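Local coordinates for protein alkylpurine DNA glycosylase AlkC (Pseudomonas fluorescens, PDB 5VI0) that acts as a DNA glycosylase that selectively excises alkylated purine bases in base excision repair, without flipping the damaged nucleotide out of the helix, at residues Val296-Ile301 / Val314-Ala319; Arg163-Trp168 / Leu205-Lys210. One frame throughout, in Å; residues are numbered along the deposited sequence.

Contact 1. Residues Val296-Ile301 / Val314-Ala319; sequences VVDYAI and VFKLKA. With nucleotides of chain E.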
# COMPACT_ATOMS: atom_id res chain seq x y z
N VAL A 296 -22.67 -8.32 17.26
CA VAL A 296 -21.39 -7.64 17.32
C VAL A 296 -21.70 -6.15 17.26
O VAL A 296 -22.29 -5.67 16.29
CB VAL A 296 -20.45 -8.06 16.18
CG1 VAL A 296 -19.21 -7.22 16.18
CG2 VAL A 296 -20.10 -9.53 16.29
N VAL A 297 -21.33 -5.43 18.32
CA VAL A 297 -21.69 -4.03 18.49
C VAL A 297 -20.41 -3.21 18.55
O VAL A 297 -19.55 -3.44 19.41
CB VAL A 297 -22.54 -3.81 19.76
CG1 VAL A 297 -23.00 -2.38 19.82
CG2 VAL A 297 -23.70 -4.79 19.81
N ASP A 298 -20.30 -2.23 17.65
CA ASP A 298 -19.14 -1.36 17.55
C ASP A 298 -19.62 0.07 17.44
O ASP A 298 -20.81 0.34 17.29
CB ASP A 298 -18.26 -1.71 16.33
CG ASP A 298 -17.70 -3.12 16.39
OD1 ASP A 298 -17.40 -3.61 17.50
OD2 ASP A 298 -17.58 -3.75 15.32
N TYR A 299 -18.68 1.01 17.50
CA TYR A 299 -19.00 2.39 17.17
C TYR A 299 -17.84 3.04 16.43
O TYR A 299 -16.68 2.63 16.57
CB TYR A 299 -19.40 3.20 18.42
CG TYR A 299 -18.28 3.51 19.37
CD1 TYR A 299 -17.79 2.55 20.24
CD2 TYR A 299 -17.71 4.77 19.41
CE1 TYR A 299 -16.76 2.84 21.13
CE2 TYR A 299 -16.69 5.07 20.29
CZ TYR A 299 -16.22 4.11 21.15
OH TYR A 299 -15.20 4.43 22.02
N ALA A 300 -18.15 4.02 15.62
CA ALA A 300 -17.13 4.71 14.84
C ALA A 300 -17.22 6.20 15.11
O ALA A 300 -18.31 6.75 15.25
CB ALA A 300 -17.28 4.43 13.35
N ILE A 301 -16.06 6.82 15.21
CA ILE A 301 -15.93 8.26 15.34
C ILE A 301 -15.38 8.77 14.02
O ILE A 301 -14.34 8.30 13.55
CB ILE A 301 -15.01 8.62 16.52
CG1 ILE A 301 -15.57 8.00 17.80
CG2 ILE A 301 -14.88 10.14 16.64
CD1 ILE A 301 -14.85 8.43 19.08
N VAL A 314 -13.11 2.71 13.95
CA VAL A 314 -14.07 1.83 14.61
C VAL A 314 -13.48 1.28 15.90
O VAL A 314 -12.39 0.70 15.90
CB VAL A 314 -14.48 0.69 13.67
CG1 VAL A 314 -15.22 -0.39 14.46
CG2 VAL A 314 -15.35 1.22 12.59
N PHE A 315 -14.23 1.40 17.00
CA PHE A 315 -13.90 0.76 18.27
C PHE A 315 -14.92 -0.33 18.60
O PHE A 315 -16.09 -0.25 18.20
CB PHE A 315 -13.85 1.78 19.41
CG PHE A 315 -12.92 2.93 19.14
CD1 PHE A 315 -13.38 4.08 18.51
CD2 PHE A 315 -11.58 2.85 19.48
CE1 PHE A 315 -12.54 5.12 18.24
CE2 PHE A 315 -10.73 3.90 19.22
CZ PHE A 315 -11.21 5.04 18.59
N LYS A 316 -14.47 -1.35 19.34
CA LYS A 316 -15.33 -2.46 19.76
C LYS A 316 -16.04 -2.13 21.07
O LYS A 316 -15.43 -1.65 22.03
CB LYS A 316 -14.51 -3.74 19.95
CG LYS A 316 -13.95 -4.29 18.66
CD LYS A 316 -13.55 -5.75 18.80
CE LYS A 316 -12.96 -6.26 17.48
NZ LYS A 316 -13.73 -5.75 16.28
N LEU A 317 -17.35 -2.39 21.09
CA LEU A 317 -18.17 -2.26 22.30
C LEU A 317 -18.45 -3.60 22.96
O LEU A 317 -18.07 -3.82 24.11
CB LEU A 317 -19.49 -1.55 21.96
CG LEU A 317 -19.39 -0.04 21.94
CD1 LEU A 317 -20.63 0.60 21.29
CD2 LEU A 317 -19.17 0.48 23.36
N LYS A 318 -19.10 -4.52 22.24
CA LYS A 318 -19.59 -5.72 22.91
C LYS A 318 -19.98 -6.75 21.86
O LYS A 318 -20.59 -6.41 20.85
CB LYS A 318 -20.80 -5.36 23.79
CG LYS A 318 -21.26 -6.44 24.74
CD LYS A 318 -22.40 -5.90 25.59
CE LYS A 318 -22.89 -6.91 26.62
NZ LYS A 318 -21.90 -7.15 27.70
N ALA A 319 -19.61 -8.01 22.12
CA ALA A 319 -20.07 -9.14 21.32
C ALA A 319 -20.75 -10.12 22.26
O ALA A 319 -20.11 -10.70 23.13
CB ALA A 319 -18.91 -9.81 20.59
P DA E 2 -10.63 -1.98 19.63
OP1 DA E 2 -11.98 -1.46 19.97
OP2 DA E 2 -10.23 -2.30 18.23
O5' DA E 2 -9.50 -0.95 20.08
C5' DA E 2 -9.49 -0.43 21.39
C4' DA E 2 -8.32 0.52 21.55
O4' DA E 2 -7.09 -0.23 21.58
C3' DA E 2 -8.17 1.56 20.44
O3' DA E 2 -7.83 2.83 21.02
C2' DA E 2 -7.07 0.98 19.52
C1' DA E 2 -6.29 0.04 20.44
N9 DA E 2 -5.93 -1.25 19.82
C8 DA E 2 -6.43 -1.80 18.67
N7 DA E 2 -5.92 -2.98 18.38
C5 DA E 2 -5.02 -3.22 19.42
C6 DA E 2 -4.15 -4.30 19.71
N6 DA E 2 -4.03 -5.40 18.95
N1 DA E 2 -3.40 -4.21 20.82
C2 DA E 2 -3.49 -3.12 21.58
N3 DA E 2 -4.27 -2.06 21.42
C4 DA E 2 -5.02 -2.17 20.31
O HOH W 1 -16.28 -5.96 15.04

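Contact 2. Residues Arg163-Trp168 / Leu205-Lys210; sequences RPRLPW and LNDITK. With P4K (polyethylene glycol), chain G; nucleotides of chain E.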
# COMPACT_ATOMS: atom_id res chain seq x y z
N ARG A 163 0.98 1.15 -8.94
CA ARG A 163 0.17 1.60 -7.81
C ARG A 163 0.07 3.12 -7.82
O ARG A 163 1.05 3.81 -8.10
CB ARG A 163 0.76 1.15 -6.47
CG ARG A 163 0.72 -0.34 -6.18
CD ARG A 163 1.52 -0.63 -4.92
NE ARG A 163 1.01 0.16 -3.79
CZ ARG A 163 1.37 -0.01 -2.52
NH1 ARG A 163 2.25 -0.95 -2.20
NH2 ARG A 163 0.84 0.75 -1.58
N PRO A 164 -1.10 3.67 -7.49
CA PRO A 164 -1.18 5.13 -7.32
C PRO A 164 -0.21 5.66 -6.28
O PRO A 164 0.46 6.67 -6.53
CB PRO A 164 -2.64 5.34 -6.89
CG PRO A 164 -3.34 4.08 -7.26
CD PRO A 164 -2.36 3.00 -7.17
N ARG A 165 -0.11 5.00 -5.12
CA ARG A 165 0.69 5.53 -4.01
C ARG A 165 1.78 4.58 -3.52
O ARG A 165 1.77 4.18 -2.36
CB ARG A 165 -0.21 5.87 -2.83
CG ARG A 165 -1.41 6.66 -3.21
CD ARG A 165 -2.05 7.24 -1.99
NE ARG A 165 -3.17 8.07 -2.38
CZ ARG A 165 -3.69 9.02 -1.61
NH1 ARG A 165 -3.18 9.26 -0.40
NH2 ARG A 165 -4.71 9.72 -2.06
N LEU A 166 2.72 4.23 -4.38
CA LEU A 166 3.82 3.37 -3.96
C LEU A 166 4.69 4.06 -2.90
O LEU A 166 5.08 5.21 -3.09
CB LEU A 166 4.66 3.02 -5.18
CG LEU A 166 5.75 2.00 -4.92
CD1 LEU A 166 5.11 0.67 -4.60
CD2 LEU A 166 6.63 1.92 -6.15
N PRO A 167 4.97 3.42 -1.77
CA PRO A 167 5.88 4.05 -0.80
C PRO A 167 7.29 4.22 -1.35
O PRO A 167 7.79 3.39 -2.11
CB PRO A 167 5.83 3.09 0.40
CG PRO A 167 4.39 2.52 0.33
CD PRO A 167 4.15 2.35 -1.16
N TRP A 168 7.92 5.34 -0.98
CA TRP A 168 9.24 5.76 -1.46
C TRP A 168 9.23 6.14 -2.92
O TRP A 168 10.28 6.12 -3.56
CB TRP A 168 10.33 4.70 -1.21
CG TRP A 168 10.77 4.59 0.23
CD1 TRP A 168 10.15 5.15 1.32
CD2 TRP A 168 11.92 3.90 0.73
NE1 TRP A 168 10.83 4.84 2.46
CE2 TRP A 168 11.92 4.07 2.14
CE3 TRP A 168 12.94 3.16 0.13
CZ2 TRP A 168 12.92 3.53 2.96
CZ3 TRP A 168 13.92 2.61 0.95
CH2 TRP A 168 13.90 2.79 2.35
N LEU A 205 -5.15 -2.00 -4.65
CA LEU A 205 -6.56 -1.67 -4.41
C LEU A 205 -6.73 -0.81 -3.16
O LEU A 205 -7.56 0.11 -3.14
CB LEU A 205 -7.39 -2.94 -4.29
CG LEU A 205 -7.60 -3.72 -5.58
CD1 LEU A 205 -8.18 -5.09 -5.31
CD2 LEU A 205 -8.49 -2.93 -6.51
N ASN A 206 -5.96 -1.10 -2.11
CA ASN A 206 -5.99 -0.24 -0.93
C ASN A 206 -5.70 1.21 -1.29
O ASN A 206 -6.45 2.12 -0.90
CB ASN A 206 -4.99 -0.74 0.11
CG ASN A 206 -5.15 -0.04 1.43
OD1 ASN A 206 -6.27 0.20 1.90
ND2 ASN A 206 -4.03 0.31 2.05
N ASP A 207 -4.60 1.46 -2.02
CA ASP A 207 -4.31 2.79 -2.57
C ASP A 207 -5.51 3.41 -3.27
O ASP A 207 -5.82 4.59 -3.06
CB ASP A 207 -3.14 2.72 -3.56
CG ASP A 207 -1.81 2.46 -2.89
OD1 ASP A 207 -1.76 2.20 -1.66
OD2 ASP A 207 -0.81 2.51 -3.63
N ILE A 208 -6.19 2.64 -4.12
CA ILE A 208 -7.35 3.19 -4.83
C ILE A 208 -8.44 3.61 -3.86
O ILE A 208 -9.12 4.62 -4.08
CB ILE A 208 -7.87 2.18 -5.87
CG1 ILE A 208 -6.77 1.83 -6.87
CG2 ILE A 208 -9.08 2.76 -6.60
CD1 ILE A 208 -7.24 0.88 -7.92
N THR A 209 -8.63 2.88 -2.75
CA THR A 209 -9.72 3.26 -1.85
C THR A 209 -9.47 4.60 -1.18
O THR A 209 -10.43 5.21 -0.68
CB THR A 209 -10.00 2.21 -0.74
OG1 THR A 209 -8.91 2.12 0.19
CG2 THR A 209 -10.28 0.85 -1.33
N LYS A 210 -8.22 5.07 -1.16
CA LYS A 210 -7.96 6.39 -0.62
C LYS A 210 -8.63 7.49 -1.44
O LYS A 210 -8.88 8.57 -0.90
CB LYS A 210 -6.45 6.63 -0.54
CG LYS A 210 -5.66 5.53 0.18
CD LYS A 210 -6.23 5.22 1.56
CE LYS A 210 -5.31 4.33 2.39
NZ LYS A 210 -3.95 4.94 2.59
O1 P4K G . 8.99 -14.95 -4.00
C1 P4K G . 9.37 -14.01 -3.02
C2 P4K G . 9.40 -12.58 -3.59
O2 P4K G . 10.46 -11.85 -3.02
C3 P4K G . 11.23 -11.05 -3.90
C4 P4K G . 12.73 -11.17 -3.55
O3 P4K G . 13.57 -11.03 -4.67
C5 P4K G . 14.50 -12.07 -4.93
C6 P4K G . 15.27 -12.45 -3.66
O4 P4K G . 16.66 -12.26 -3.83
C7 P4K G . 17.44 -12.06 -2.67
C8 P4K G . 16.74 -11.11 -1.69
O5 P4K G . 17.41 -11.17 -0.45
C9 P4K G . 18.01 -9.97 -0.02
C10 P4K G . 17.04 -9.09 0.78
O6 P4K G . 16.51 -8.01 0.04
C11 P4K G . 15.12 -8.10 -0.20
C12 P4K G . 14.50 -6.71 -0.42
O7 P4K G . 14.01 -6.67 -1.74
C13 P4K G . 14.09 -5.43 -2.42
C14 P4K G . 12.69 -4.80 -2.44
O8 P4K G . 12.73 -3.46 -2.87
C15 P4K G . 13.12 -2.50 -1.92
C16 P4K G . 12.07 -2.42 -0.82
C17 P4K G . 11.86 -1.38 1.28
C18 P4K G . 11.34 0.00 1.70
C19 P4K G . 9.26 1.12 1.41
C20 P4K G . 8.56 1.78 2.60
C21 P4K G . 6.87 0.56 3.81
C22 P4K G . 6.85 -0.96 4.01
C23 P4K G . 7.12 -2.17 6.05
C24 P4K G . 7.25 -1.54 7.43
C25 P4K G . 9.45 -0.88 7.88
C26 P4K G . 10.62 -1.24 8.78
C27 P4K G . 12.41 -2.24 7.65
C28 P4K G . 13.35 -3.40 8.01
C29 P4K G . 13.22 -4.66 10.02
C30 P4K G . 12.37 -5.74 10.70
O10 P4K G . 9.93 -0.05 1.81
O11 P4K G . 8.24 0.83 3.59
O12 P4K G . 6.37 -1.27 5.29
O13 P4K G . 8.47 -1.85 8.04
O14 P4K G . 11.19 -2.42 8.31
O15 P4K G . 12.67 -4.37 8.76
O9 P4K G . 12.33 -1.28 -0.04
P DG E 8 16.28 4.87 7.85
OP1 DG E 8 17.59 4.42 7.34
OP2 DG E 8 16.19 5.59 9.13
O5' DG E 8 15.55 5.79 6.78
C5' DG E 8 15.44 5.39 5.42
C4' DG E 8 14.34 6.18 4.74
O4' DG E 8 13.04 5.79 5.31
C3' DG E 8 14.44 7.70 4.92
O3' DG E 8 13.98 8.34 3.75
C2' DG E 8 13.45 7.95 6.07
C1' DG E 8 12.36 6.97 5.66
N9 DG E 8 11.33 6.72 6.67
C8 DG E 8 11.36 7.07 8.01
N7 DG E 8 10.26 6.78 8.66
C5 DG E 8 9.44 6.20 7.69
C6 DG E 8 8.12 5.67 7.79
O6 DG E 8 7.39 5.61 8.79
N1 DG E 8 7.67 5.20 6.56
C2 DG E 8 8.39 5.22 5.39
N2 DG E 8 7.79 4.71 4.31
N3 DG E 8 9.62 5.71 5.28
C4 DG E 8 10.08 6.17 6.46
O HOH W 2 0.37 3.74 -0.21

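Contact 1. Residues Val296-Ile301 / Val314-Ala319
The carbonyl oxygen of Val297 is gripped by two backbone amides of the facing strand: Leu317 N lies 3.0 Å from Val297 O, in the carbonyl plane, and Lys318 N lies 3.1 Å from Val297 O, tilted 16° out of it. Two residues opposite one make a classic beta bulge, set into the antiparallel hairpin of strands 293-304 and 310-322; beyond it, Tyr299 and Phe315 form a hydrogen-bonded pair through both their amides. The Tyr299 ring, placed by a chi1 of 71° between its own backbone N and carbonyl carbon, reaches across to the other strand. Its CD1 touches Leu317 CG at 3.5 Å and its CE1 meets Phe315 CB, while the two rings are slid apart with little overlap; Gln334 holds the hydroxyl. With an alanine in place of Tyr299, a gap is likely to open beside Leu317 and Phe315, and Gln334 would lose its hydroxyl partner. On the face carrying Asp298 and Lys316, a water bridges Asp298 OD2 and Lys316 NZ, which are not in direct contact. Lys316 N, turned away from the hairpin partner, donates a nearly straight 2.6 Å bond to OP1 of DA2 of chain E, and the Phe315 ring meets the sugar of the same nucleotide at its edge.

Contact 2. Residues Arg163-Trp168 / Leu205-Lys210
Arg163 takes hold of the Asp207 carboxylate side-on, NE lying 3.0 Å from Asp207 OD2 and NH2 lying 3.0 Å from Asp207 OD1. The arginine chain is bent at chi3 (56°), which swings the guanidinium back over its own loop and turns its NE edge to the acid. The fit is not coplanar: guanidinium and carboxylate planes stand 46° apart, NH2 approaching OD1 on the syn side while NE comes to OD2 from above the carboxylate plane. Arg165 N, 3.0 Å from Asp207 OD2, reaches that oxygen from the opposite face, and a water spans Asp207 OD1 and Arg165 O. Pro167 CD packs over one face of the Arg163 guanidinium, toward its rim.

Beside this polar centre, Pro164 CD rests on Asp207 CB at 3.7 Å. The Arg165 side chain runs extended from CG to NE toward Lys210, and its guanidinium lies flat over that residue, whose CB sits 3.8 Å above the plane near the centre; Asp211 takes Arg165 NH2 in a salt bridge. Lys210, bent at chi2 (-53°) and chi4, leads its amine away to a DNA phosphate.

The contact ties the loop after helix 152-161 to the C-terminal part of helix 195-209 in the helical DNA alkylation repair domain. Farther along the loop, Trp168 NE1 donates to N3 of DG8 of chain E at 3.2 Å, and polyethylene glycol lies over one face of the indole. Because Arg163 NH1 also binds Glu160 and a DNA phosphate, the side-on grip on Asp207 ties acid, arginine and DNA backbone together and limits how the guanidinium can turn.

Contact 1 belongs to the C-terminal beta domain and contact 2 to the helical DNA alkylation repair domain. Their centres are 27 Å apart and their nearest atoms about 14 Å apart, so they do not touch; along the chain, both segments of contact 2 come before those of contact 1. What they share is the DNA: both reach chain E, contact 1 at DA2 and contact 2 at DG8, so the two domains address separate places on one strand. Of the two, only contact 2 enters the polyethylene glycol pocket, through Pro167 and Trp168, whereas contact 1 lies in a hairpin at one edge of its sheet, strand 310-322 being the edge strand.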